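Local coordinates for hypothetical protein (Pseudomonas aeruginosa, PDB 2H1T) that is of unknown function but probably binds glycolipids and may take part in glycolipid metabolism, at residues 121-131 / 143-153; 11-22 / 34-44. All coordinates share one frame; numbering follows the deposited sequence. Where two conformers were deposited one is given.

Contact 1. Residues 121-131 / 143-153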
loop_
_atom_site.group_PDB
_atom_site.type_symbol
_atom_site.label_atom_id
_atom_site.label_comp_id
_atom_site.label_asym_id
_atom_site.label_seq_id
_atom_site.Cartn_x
_atom_site.Cartn_y
_atom_site.Cartn_z
ATOM N N LEU A 121 12.564 23.385 -24.133
ATOM C CA LEU A 121 11.711 24.254 -24.929
ATOM C C LEU A 121 11.843 25.720 -24.520
ATOM O O LEU A 121 12.160 26.027 -23.372
ATOM C CB LEU A 121 10.261 23.808 -24.751
ATOM C CG LEU A 121 9.830 22.437 -25.273
ATOM C CD1 LEU A 121 8.362 22.156 -24.892
ATOM C CD2 LEU A 121 10.016 22.270 -26.792
ATOM N N ALA A 122 11.588 26.630 -25.461
ATOM C CA ALA A 122 11.464 28.057 -25.139
ATOM C C ALA A 122 10.009 28.372 -24.967
ATOM O O ALA A 122 9.166 27.598 -25.383
ATOM C CB ALA A 122 12.021 28.892 -26.226
ATOM N N ASP A 123 9.711 29.514 -24.347
ATOM C CA ASP A 123 8.350 29.997 -24.223
ATOM C C ASP A 123 7.608 29.936 -25.545
ATOM O O ASP A 123 8.058 30.473 -26.589
ATOM C CB ASP A 123 8.318 31.461 -23.772
ATOM C CG ASP A 123 8.661 31.665 -22.299
ATOM O OD1 ASP A 123 8.806 30.699 -21.543
ATOM O OD2 ASP A 123 8.790 32.844 -21.900
ATOM N N GLY A 124 6.448 29.316 -25.482
ATOM C CA GLY A 124 5.532 29.311 -26.567
ATOM C C GLY A 124 5.765 28.112 -27.433
ATOM O O GLY A 124 4.934 27.825 -28.282
ATOM N N GLN A 125 6.859 27.395 -27.198
ATOM C CA GLN A 125 7.244 26.299 -28.082
ATOM C C GLN A 125 6.521 25.029 -27.759
ATOM O O GLN A 125 6.513 24.612 -26.618
ATOM C CB GLN A 125 8.738 26.037 -27.968
ATOM C CG GLN A 125 9.337 25.240 -29.085
ATOM C CD GLN A 125 10.838 25.009 -28.881
ATOM O OE1 GLN A 125 11.492 25.670 -28.058
ATOM N NE2 GLN A 125 11.372 24.020 -29.593
ATOM N N ARG A 126 6.002 24.379 -28.800
ATOM C CA ARG A 126 5.282 23.129 -28.686
ATOM C C ARG A 126 6.120 21.988 -29.259
ATOM O O ARG A 126 6.814 22.143 -30.281
ATOM C CB ARG A 126 3.949 23.257 -29.442
ATOM C CG ARG A 126 3.198 21.964 -29.652
ATOM C CD ARG A 126 2.066 22.141 -30.653
ATOM N NE ARG A 126 1.261 20.912 -30.768
ATOM C CZ ARG A 126 0.201 20.617 -30.017
ATOM N NH1 ARG A 126 -0.212 21.462 -29.090
ATOM N NH2 ARG A 126 -0.445 19.459 -30.197
ATOM N N ALA A 127 6.065 20.837 -28.600
ATOM C CA ALA A 127 6.617 19.594 -29.152
ATOM C C ALA A 127 5.623 18.448 -29.035
ATOM O O ALA A 127 4.944 18.287 -28.012
ATOM C CB ALA A 127 7.899 19.221 -28.455
ATOM N N GLU A 128 5.548 17.621 -30.073
ATOM C CA GLU A 128 4.796 16.408 -29.970
ATOM C C GLU A 128 5.796 15.249 -29.824
ATOM O O GLU A 128 6.789 15.175 -30.554
ATOM C CB GLU A 128 3.873 16.238 -31.165
ATOM C CG GLU A 128 3.056 17.502 -31.488
ATOM C CD GLU A 128 1.898 17.245 -32.429
ATOM O OE1 GLU A 128 1.977 16.256 -33.185
ATOM O OE2 GLU A 128 0.911 18.026 -32.444
ATOM N N ILE A 129 5.530 14.359 -28.875
ATOM C CA ILE A 129 6.447 13.287 -28.559
ATOM C C ILE A 129 5.687 11.972 -28.641
ATOM O O ILE A 129 4.451 11.963 -28.701
ATOM C CB ILE A 129 7.123 13.467 -27.157
ATOM C CG1 ILE A 129 6.126 13.170 -26.026
ATOM C CG2 ILE A 129 7.675 14.896 -26.981
ATOM C CD1 ILE A 129 6.725 13.062 -24.664
ATOM N N ARG A 130 6.457 10.894 -28.715
ATOM C CA ARG A 130 5.973 9.536 -28.573
ATOM C C ARG A 130 6.496 8.965 -27.252
ATOM O O ARG A 130 7.697 8.685 -27.072
ATOM C CB ARG A 130 6.351 8.710 -29.802
ATOM C CG ARG A 130 5.751 7.304 -29.810
ATOM C CD ARG A 130 6.224 6.443 -31.009
ATOM N NE ARG A 130 5.756 6.994 -32.259
ATOM C CZ ARG A 130 4.487 6.941 -32.681
ATOM N NH1 ARG A 130 3.523 6.320 -31.974
ATOM N NH2 ARG A 130 4.159 7.530 -33.827
ATOM N N ALA A 131 5.598 8.864 -26.276
ATOM C CA ALA A 131 5.972 8.428 -24.961
ATOM C C ALA A 131 5.700 6.945 -24.795
ATOM O O ALA A 131 4.719 6.418 -25.317
ATOM C CB ALA A 131 5.188 9.215 -23.878
ATOM N N SER A 143 3.024 2.550 -26.724
ATOM C CA SER A 143 3.324 3.868 -27.260
ATOM C C SER A 143 2.117 4.815 -27.175
ATOM O O SER A 143 0.974 4.419 -27.413
ATOM C CB SER A 143 3.804 3.750 -28.702
ATOM O OG SER A 143 4.194 5.016 -29.161
HETATM N N MSE A 144 2.380 6.076 -26.830
HETATM C CA MSE A 144 1.321 7.087 -26.717
HETATM C C MSE A 144 1.816 8.471 -27.149
HETATM O O MSE A 144 2.842 8.955 -26.654
HETATM C CB MSE A 144 0.786 7.175 -25.289
HETATM C CG MSE A 144 -0.331 8.136 -25.149
HETATM SE SE MSE A 144 -0.770 8.374 -23.325
HETATM C CE MSE A 144 -1.685 6.698 -23.098
ATOM N N ARG A 145 1.090 9.068 -28.084
ATOM C CA ARG A 145 1.392 10.391 -28.598
ATOM C C ARG A 145 0.943 11.456 -27.592
ATOM O O ARG A 145 -0.176 11.417 -27.097
ATOM C CB ARG A 145 0.732 10.602 -29.966
ATOM C CG ARG A 145 1.369 9.760 -31.088
ATOM C CD ARG A 145 0.578 9.781 -32.383
ATOM N NE ARG A 145 0.367 11.154 -32.830
ATOM C CZ ARG A 145 -0.809 11.762 -32.939
ATOM N NH1 ARG A 145 -1.957 11.122 -32.718
ATOM N NH2 ARG A 145 -0.835 13.027 -33.332
ATOM N N GLN A 146 1.855 12.375 -27.286
ATOM C CA GLN A 146 1.630 13.410 -26.286
ATOM C C GLN A 146 2.159 14.717 -26.835
ATOM O O GLN A 146 3.011 14.714 -27.701
ATOM C CB GLN A 146 2.351 13.075 -24.997
ATOM C CG GLN A 146 1.941 11.754 -24.383
ATOM C CD GLN A 146 2.635 11.457 -23.094
ATOM O OE1 GLN A 146 3.613 12.128 -22.711
ATOM N NE2 GLN A 146 2.101 10.478 -22.365
ATOM N N ALA A 147 1.681 15.839 -26.306
ATOM C CA ALA A 147 2.323 17.124 -26.605
ATOM C C ALA A 147 2.635 17.909 -25.340
ATOM O O ALA A 147 1.879 17.861 -24.339
ATOM C CB ALA A 147 1.465 17.968 -27.539
ATOM N N TYR A 148 3.757 18.613 -25.403
ATOM C CA TYR A 148 4.146 19.578 -24.387
ATOM C C TYR A 148 4.356 20.961 -25.012
ATOM O O TYR A 148 5.038 21.117 -26.037
ATOM C CB TYR A 148 5.446 19.135 -23.704
ATOM C CG TYR A 148 5.339 18.012 -22.700
ATOM C CD1 TYR A 148 5.163 16.686 -23.115
ATOM C CD2 TYR A 148 5.520 18.258 -21.346
ATOM C CE1 TYR A 148 5.090 15.623 -22.155
ATOM C CE2 TYR A 148 5.453 17.231 -20.404
ATOM C CZ TYR A 148 5.227 15.932 -20.824
ATOM O OH TYR A 148 5.160 14.931 -19.888
ATOM N N THR A 149 3.759 21.979 -24.382
ATOM C CA THR A 149 4.035 23.342 -24.739
ATOM C C THR A 149 4.526 24.132 -23.520
ATOM O O THR A 149 3.870 24.134 -22.469
ATOM C CB THR A 149 2.772 23.963 -25.373
ATOM O OG1 THR A 149 2.329 23.103 -26.455
ATOM C CG2 THR A 149 3.057 25.355 -25.876
ATOM N N ARG A 150 5.670 24.805 -23.650
ATOM C CA ARG A 150 6.146 25.679 -22.600
ATOM C C ARG A 150 5.390 27.014 -22.605
ATOM O O ARG A 150 5.397 27.760 -23.591
ATOM C CB ARG A 150 7.660 25.893 -22.686
ATOM C CG ARG A 150 8.167 26.942 -21.720
ATOM C CD ARG A 150 9.673 26.956 -21.632
ATOM N NE ARG A 150 10.131 28.243 -21.163
ATOM C CZ ARG A 150 11.322 28.492 -20.623
ATOM N NH1 ARG A 150 12.198 27.525 -20.444
ATOM N NH2 ARG A 150 11.594 29.726 -20.190
ATOM N N LEU A 151 4.755 27.331 -21.488
ATOM C CA LEU A 151 3.941 28.550 -21.370
ATOM C C LEU A 151 4.813 29.638 -20.772
ATOM O O LEU A 151 4.810 30.790 -21.231
ATOM C CB LEU A 151 2.688 28.324 -20.519
ATOM C CG LEU A 151 1.753 27.186 -20.979
ATOM C CD1 LEU A 151 0.590 27.039 -19.987
ATOM C CD2 LEU A 151 1.271 27.439 -22.416
ATOM N N ASP A 152 5.532 29.272 -19.713
ATOM C CA ASP A 152 6.600 30.101 -19.142
ATOM C C ASP A 152 7.591 29.169 -18.456
ATOM O O ASP A 152 7.455 27.938 -18.580
ATOM C CB ASP A 152 6.038 31.238 -18.231
ATOM C CG ASP A 152 5.334 30.748 -16.979
ATOM O OD1 ASP A 152 5.539 29.603 -16.542
ATOM O OD2 ASP A 152 4.598 31.564 -16.368
ATOM N N ALA A 153 8.594 29.714 -17.760
ATOM C CA ALA A 153 9.627 28.826 -17.154
ATOM C C ALA A 153 9.047 27.799 -16.228
ATOM O O ALA A 153 9.573 26.708 -16.133
ATOM C CB ALA A 153 10.670 29.613 -16.393
HETATM O O HOH W 1 13.438 24.801 -21.117
HETATM O O HOH W 2 0.483 24.152 -28.237
HETATM O O HOH W 3 2.052 13.670 -32.793
#
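R126 to A131 pairs with M144 to T149 as two arms of an antiparallel beta hairpin; the segments 126-131 and 143-152 of strands 126-135 and 142-152 run at 157° to each other. Backbone bonds are exchanged at three hydrogen-bonded pairs, A127 with Y148, I129 with Q146 and A131 with M144; A127 N to Y148 O, at 2.8 Å, is representative. Just before strand 126-135, a type II turn from A122 to Q125 prolongs the pairing: G124 N lies 2.7 Å from R150 O, while R150 N is bonded back to Q125 O.

Apolar contacts gather on the face carrying A127, I129 and Y148, where helix 113-119 packs. I129 CD1 meets Y148 CE1 at 3.9 Å, approaching the ring obliquely, and Y148 OH is bonded to N112. Beside them the extended Q146 side chain passes its amide by the methyl of A131, with CD 3.5 Å from A131 CB, on its way to D104.

On the other face, R126 spreads its guanidinium over A147, whose CB is 3.6 Å from R126 NH2. Its rotation is fixed by bonds near its plane: E128 OE2 and a water shared with T149 OG1 hold its edge, and E159 forms a further salt bridge. A second water links E128 OE1 to R145 NH2, which stand 4.3 Å apart.

The charged contact at the turn is the salt bridge of R150 with D123. With CG anti to the backbone N (chi1 172°), R150 runs extended alongside L121 and A122, with A122 CA over one face of its guanidinium. Its NE delivers a fairly straight bond of 2.8 Å (163° at the hydrogen) to the anti side of D123 OD1, somewhat out of the carboxylate plane, and NH2 adds a weak one of 3.2 Å to the same oxygen.

Contact 2. Residues 11-22 / 34-44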
loop_
_atom_site.group_PDB
_atom_site.type_symbol
_atom_site.label_atom_id
_atom_site.label_comp_id
_atom_site.label_asym_id
_atom_site.label_seq_id
_atom_site.Cartn_x
_atom_site.Cartn_y
_atom_site.Cartn_z
ATOM N N ALA A 11 -8.682 -10.212 1.910
ATOM C CA ALA A 11 -9.046 -8.977 1.258
ATOM C C ALA A 11 -10.148 -8.302 2.071
ATOM O O ALA A 11 -11.121 -8.961 2.477
ATOM C CB ALA A 11 -9.525 -9.286 -0.177
ATOM N N GLY A 12 -10.042 -6.994 2.255
ATOM C CA GLY A 12 -11.131 -6.234 2.791
ATOM C C GLY A 12 -12.297 -5.994 1.838
ATOM O O GLY A 12 -12.089 -5.770 0.633
ATOM N N LEU A 13 -13.509 -5.978 2.410
ATOM C CA LEU A 13 -14.747 -5.728 1.677
ATOM C C LEU A 13 -15.238 -4.325 1.960
ATOM O O LEU A 13 -16.008 -3.752 1.187
ATOM C CB LEU A 13 -15.801 -6.767 2.053
ATOM C CG LEU A 13 -15.382 -8.217 1.805
ATOM C CD1 LEU A 13 -16.424 -9.200 2.317
ATOM C CD2 LEU A 13 -15.132 -8.463 0.373
ATOM N N TRP A 14 -14.796 -3.754 3.082
ATOM C CA TRP A 14 -15.061 -2.358 3.358
ATOM C C TRP A 14 -14.337 -1.511 2.297
ATOM O O TRP A 14 -13.388 -1.967 1.664
ATOM C CB TRP A 14 -14.625 -1.999 4.782
ATOM C CG TRP A 14 -13.130 -2.219 5.057
ATOM C CD1 TRP A 14 -12.511 -3.394 5.410
ATOM C CD2 TRP A 14 -12.092 -1.216 5.030
ATOM N NE1 TRP A 14 -11.158 -3.198 5.554
ATOM C CE2 TRP A 14 -10.872 -1.870 5.356
ATOM C CE3 TRP A 14 -12.076 0.157 4.751
ATOM C CZ2 TRP A 14 -9.654 -1.203 5.397
ATOM C CZ3 TRP A 14 -10.855 0.841 4.816
ATOM C CH2 TRP A 14 -9.658 0.148 5.137
ATOM N N ARG A 15 -14.799 -0.292 2.079
ATOM C CA ARG A 15 -14.121 0.616 1.134
ATOM C C ARG A 15 -14.027 2.013 1.746
ATOM O O ARG A 15 -14.924 2.440 2.493
ATOM C CB ARG A 15 -14.858 0.689 -0.220
ATOM C CG ARG A 15 -14.905 -0.592 -1.067
ATOM C CD ARG A 15 -13.535 -0.827 -1.662
ATOM N NE ARG A 15 -13.337 -1.990 -2.534
ATOM C CZ ARG A 15 -13.136 -3.238 -2.112
ATOM N NH1 ARG A 15 -13.193 -3.562 -0.818
ATOM N NH2 ARG A 15 -12.872 -4.189 -2.999
ATOM N N SER A 16 -12.913 2.683 1.431
ATOM C CA SER A 16 -12.698 4.084 1.747
ATOM C C SER A 16 -11.979 4.712 0.535
ATOM O O SER A 16 -11.197 4.041 -0.146
ATOM C CB SER A 16 -11.871 4.215 3.030
ATOM O OG SER A 16 -11.810 5.549 3.517
ATOM N N PRO A 17 -12.241 6.001 0.255
ATOM C CA PRO A 17 -11.566 6.586 -0.895
ATOM C C PRO A 17 -10.081 6.684 -0.651
ATOM O O PRO A 17 -9.673 7.017 0.461
ATOM C CB PRO A 17 -12.184 7.995 -0.989
ATOM C CG PRO A 17 -13.438 7.924 -0.208
ATOM C CD PRO A 17 -13.142 6.968 0.896
ATOM N N SER A 18 -9.274 6.386 -1.660
ATOM C CA SER A 18 -7.839 6.512 -1.489
ATOM C C SER A 18 -7.105 6.843 -2.788
ATOM O O SER A 18 -7.736 6.939 -3.845
ATOM C CB SER A 18 -7.273 5.304 -0.764
ATOM O OG SER A 18 -6.962 4.241 -1.657
ATOM N N SER A 19 -5.795 7.070 -2.676
ATOM C CA SER A 19 -4.972 7.593 -3.784
ATOM C C SER A 19 -3.539 7.087 -3.658
ATOM O O SER A 19 -3.212 6.190 -2.827
ATOM C CB SER A 19 -5.027 9.144 -3.781
ATOM O OG SER A 19 -4.793 9.748 -5.070
ATOM N N SER A 20 -2.677 7.710 -4.435
ATOM C CA SER A 20 -1.286 7.368 -4.466
ATOM C C SER A 20 -0.443 8.174 -3.489
ATOM O O SER A 20 -0.750 9.299 -3.115
ATOM C CB SER A 20 -0.734 7.578 -5.872
ATOM O OG SER A 20 -1.065 8.846 -6.372
ATOM N N TRP A 21 0.654 7.568 -3.087
ATOM C CA TRP A 21 1.673 8.252 -2.343
ATOM C C TRP A 21 2.969 7.703 -2.907
ATOM O O TRP A 21 3.173 6.456 -2.975
ATOM C CB TRP A 21 1.548 7.952 -0.852
ATOM C CG TRP A 21 2.819 8.202 -0.127
ATOM C CD1 TRP A 21 3.165 9.318 0.566
ATOM C CD2 TRP A 21 3.962 7.346 -0.108
ATOM N NE1 TRP A 21 4.438 9.200 1.047
ATOM C CE2 TRP A 21 4.947 7.989 0.671
ATOM C CE3 TRP A 21 4.262 6.091 -0.697
ATOM C CZ2 TRP A 21 6.218 7.419 0.895
ATOM C CZ3 TRP A 21 5.516 5.524 -0.502
ATOM C CH2 TRP A 21 6.476 6.176 0.306
ATOM N N GLU A 22 3.841 8.614 -3.325
ATOM C CA GLU A 22 5.087 8.221 -3.935
ATOM C C GLU A 22 6.215 8.994 -3.252
ATOM O O GLU A 22 6.153 10.228 -3.101
ATOM C CB GLU A 22 5.069 8.518 -5.461
ATOM C CG GLU A 22 6.397 8.279 -6.129
ATOM C CD GLU A 22 6.413 8.429 -7.631
ATOM O OE1 GLU A 22 5.515 9.058 -8.165
ATOM O OE2 GLU A 22 7.344 7.907 -8.265
ATOM N N GLN A 34 9.420 4.472 -4.598
ATOM C CA GLN A 34 8.448 3.578 -4.021
ATOM C C GLN A 34 7.111 4.292 -4.102
ATOM O O GLN A 34 6.933 5.382 -3.531
ATOM C CB GLN A 34 8.755 3.313 -2.545
ATOM C CG GLN A 34 10.016 2.514 -2.293
ATOM C CD GLN A 34 9.931 1.678 -0.981
ATOM O OE1 GLN A 34 9.835 0.423 -1.010
ATOM N NE2 GLN A 34 9.923 2.378 0.158
ATOM N N LEU A 35 6.162 3.657 -4.779
ATOM C CA LEU A 35 4.867 4.256 -5.045
ATOM C C LEU A 35 3.783 3.326 -4.508
ATOM O O LEU A 35 3.750 2.141 -4.809
ATOM C CB LEU A 35 4.754 4.496 -6.572
ATOM C CG LEU A 35 3.474 5.022 -7.190
ATOM C CD1 LEU A 35 3.712 5.477 -8.651
ATOM C CD2 LEU A 35 2.363 3.998 -7.135
ATOM N N ARG A 36 2.898 3.835 -3.677
ATOM C CA ARG A 36 1.789 2.979 -3.164
ATOM C C ARG A 36 0.491 3.582 -3.614
ATOM O O ARG A 36 0.350 4.813 -3.565
ATOM C CB ARG A 36 1.832 2.901 -1.631
ATOM C CG ARG A 36 3.157 2.316 -1.117
ATOM C CD ARG A 36 3.199 2.250 0.394
ATOM N NE ARG A 36 4.530 2.556 0.942
ATOM C CZ ARG A 36 5.181 1.846 1.866
ATOM N NH1 ARG A 36 4.680 0.728 2.336
ATOM N NH2 ARG A 36 6.360 2.251 2.307
ATOM N N ALA A 37 -0.456 2.738 -4.027
ATOM C CA ALA A 37 -1.675 3.195 -4.674
ATOM C C ALA A 37 -2.695 2.062 -4.748
ATOM O O ALA A 37 -2.348 0.890 -4.600
ATOM C CB ALA A 37 -1.382 3.736 -6.089
ATOM N N PRO A 38 -3.972 2.427 -4.899
ATOM C CA PRO A 38 -5.026 1.446 -5.067
ATOM C C PRO A 38 -5.174 1.052 -6.525
ATOM O O PRO A 38 -5.051 1.913 -7.404
ATOM C CB PRO A 38 -6.262 2.207 -4.607
ATOM C CG PRO A 38 -5.973 3.637 -4.984
ATOM C CD PRO A 38 -4.505 3.803 -4.831
ATOM N N ASP A 39 -5.394 -0.250 -6.755
ATOM C CA ASP A 39 -5.870 -0.775 -8.024
ATOM C C ASP A 39 -7.278 -0.267 -8.235
ATOM O O ASP A 39 -8.188 -0.579 -7.451
ATOM C CB ASP A 39 -5.848 -2.318 -7.992
ATOM C CG ASP A 39 -6.220 -2.963 -9.348
ATOM O OD1 ASP A 39 -7.305 -2.713 -9.889
ATOM O OD2 ASP A 39 -5.426 -3.771 -9.834
ATOM N N GLU A 40 -7.458 0.477 -9.322
ATOM C CA GLU A 40 -8.680 1.206 -9.574
ATOM C C GLU A 40 -9.833 0.300 -10.053
ATOM O O GLU A 40 -10.972 0.754 -10.146
ATOM C CB GLU A 40 -8.405 2.346 -10.575
ATOM C CG GLU A 40 -7.351 3.382 -10.076
ATOM C CD GLU A 40 -6.599 4.105 -11.215
ATOM O OE1 GLU A 40 -7.284 4.820 -11.981
ATOM O OE2 GLU A 40 -5.330 3.966 -11.320
ATOM N N ARG A 41 -9.558 -0.978 -10.304
ATOM C CA ARG A 41 -10.593 -1.934 -10.691
ATOM C C ARG A 41 -10.957 -2.847 -9.534
ATOM O O ARG A 41 -12.135 -3.033 -9.239
ATOM C CB ARG A 41 -10.115 -2.774 -11.867
ATOM C CG ARG A 41 -9.912 -1.934 -13.116
ATOM C CD ARG A 41 -10.064 -2.709 -14.442
ATOM N NE ARG A 41 -10.958 -3.869 -14.329
ATOM C CZ ARG A 41 -12.286 -3.827 -14.156
ATOM N NH1 ARG A 41 -12.953 -2.668 -14.061
ATOM N NH2 ARG A 41 -12.959 -4.978 -14.060
ATOM N N SER A 42 -9.950 -3.416 -8.884
ATOM C CA SER A 42 -10.153 -4.355 -7.770
ATOM C C SER A 42 -10.397 -3.709 -6.408
ATOM O O SER A 42 -10.948 -4.350 -5.497
ATOM C CB SER A 42 -8.948 -5.288 -7.659
ATOM O OG SER A 42 -7.867 -4.699 -6.963
ATOM N N GLY A 43 -9.956 -2.466 -6.242
ATOM C CA GLY A 43 -10.009 -1.787 -4.938
ATOM C C GLY A 43 -8.957 -2.212 -3.924
ATOM O O GLY A 43 -9.020 -1.827 -2.772
ATOM N N LEU A 44 -7.990 -3.025 -4.330
ATOM C CA LEU A 44 -6.989 -3.519 -3.411
ATOM C C LEU A 44 -5.640 -2.840 -3.696
ATOM O O LEU A 44 -5.353 -2.434 -4.831
ATOM C CB LEU A 44 -6.854 -5.041 -3.510
ATOM C CG LEU A 44 -8.164 -5.822 -3.246
ATOM C CD1 LEU A 44 -7.958 -7.304 -3.498
ATOM C CD2 LEU A 44 -8.647 -5.584 -1.819
#
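W21 and R36 form an antiparallel hydrogen-bonded pair in the beta hairpin of strands 16-26 and 30-38, and their side chains lie alongside each other, pointing the same way. R36 N reaches W21 O at 2.7 Å, with the return bond from W21 N to R36 O. From there the arginine travels along the indole. Its CB is 4.0 Å from W21 O; CG, held anti to the carbonyl carbon (chi1 -60°), is 4.0 Å from W21 CE3; CD keeps near CE3 and CZ3; and NE comes to 3.4 Å from W21 CZ3. That ring carbon lies at the guanidinium edge, the two planes being 58° apart, so the groups do not stack. At the tip, NH2 makes a salt bridge with E68 of the second subunit.

Farther along, P38 CG rests 3.5 Å from S18 OG, which is bonded to S18 of the second subunit. At the loop, L44 CD2 packs on A11 CB at 4.1 Å. R15 bends back so that NH1 binds both G12 O and W14 O, leaving NH2 a weak bond of 3.2 Å to S42 O.

Strand 16-26 is outermost in its sheet within the chain, but pairs with a strand of the second subunit, carrying the sheet across the dimer interface; strand 30-38 is flanked on its other side by strand 45-54.

How the contacts relate
The hairpin of contact 2 is complete well before the chain reaches contact 1. They belong to different sheets: strands 16-26 and 30-38 of contact 2 form one edge of the six-stranded antiparallel sheet, while residues 121-131 and 143-153 lie near one edge of the seven-stranded mixed sheet. Their centres are 31 Å apart, with the middle of the subunit between them, and their nearest atoms about 13 Å, so neither touches the other. Their surroundings differ as well. Contact 2 is buried and engages the second subunit, whereas contact 1 meets no other chain of the assembly and packs against helix 113-119. Contact 2 thus takes part in the subunit interface, while contact 1 stays within one subunit.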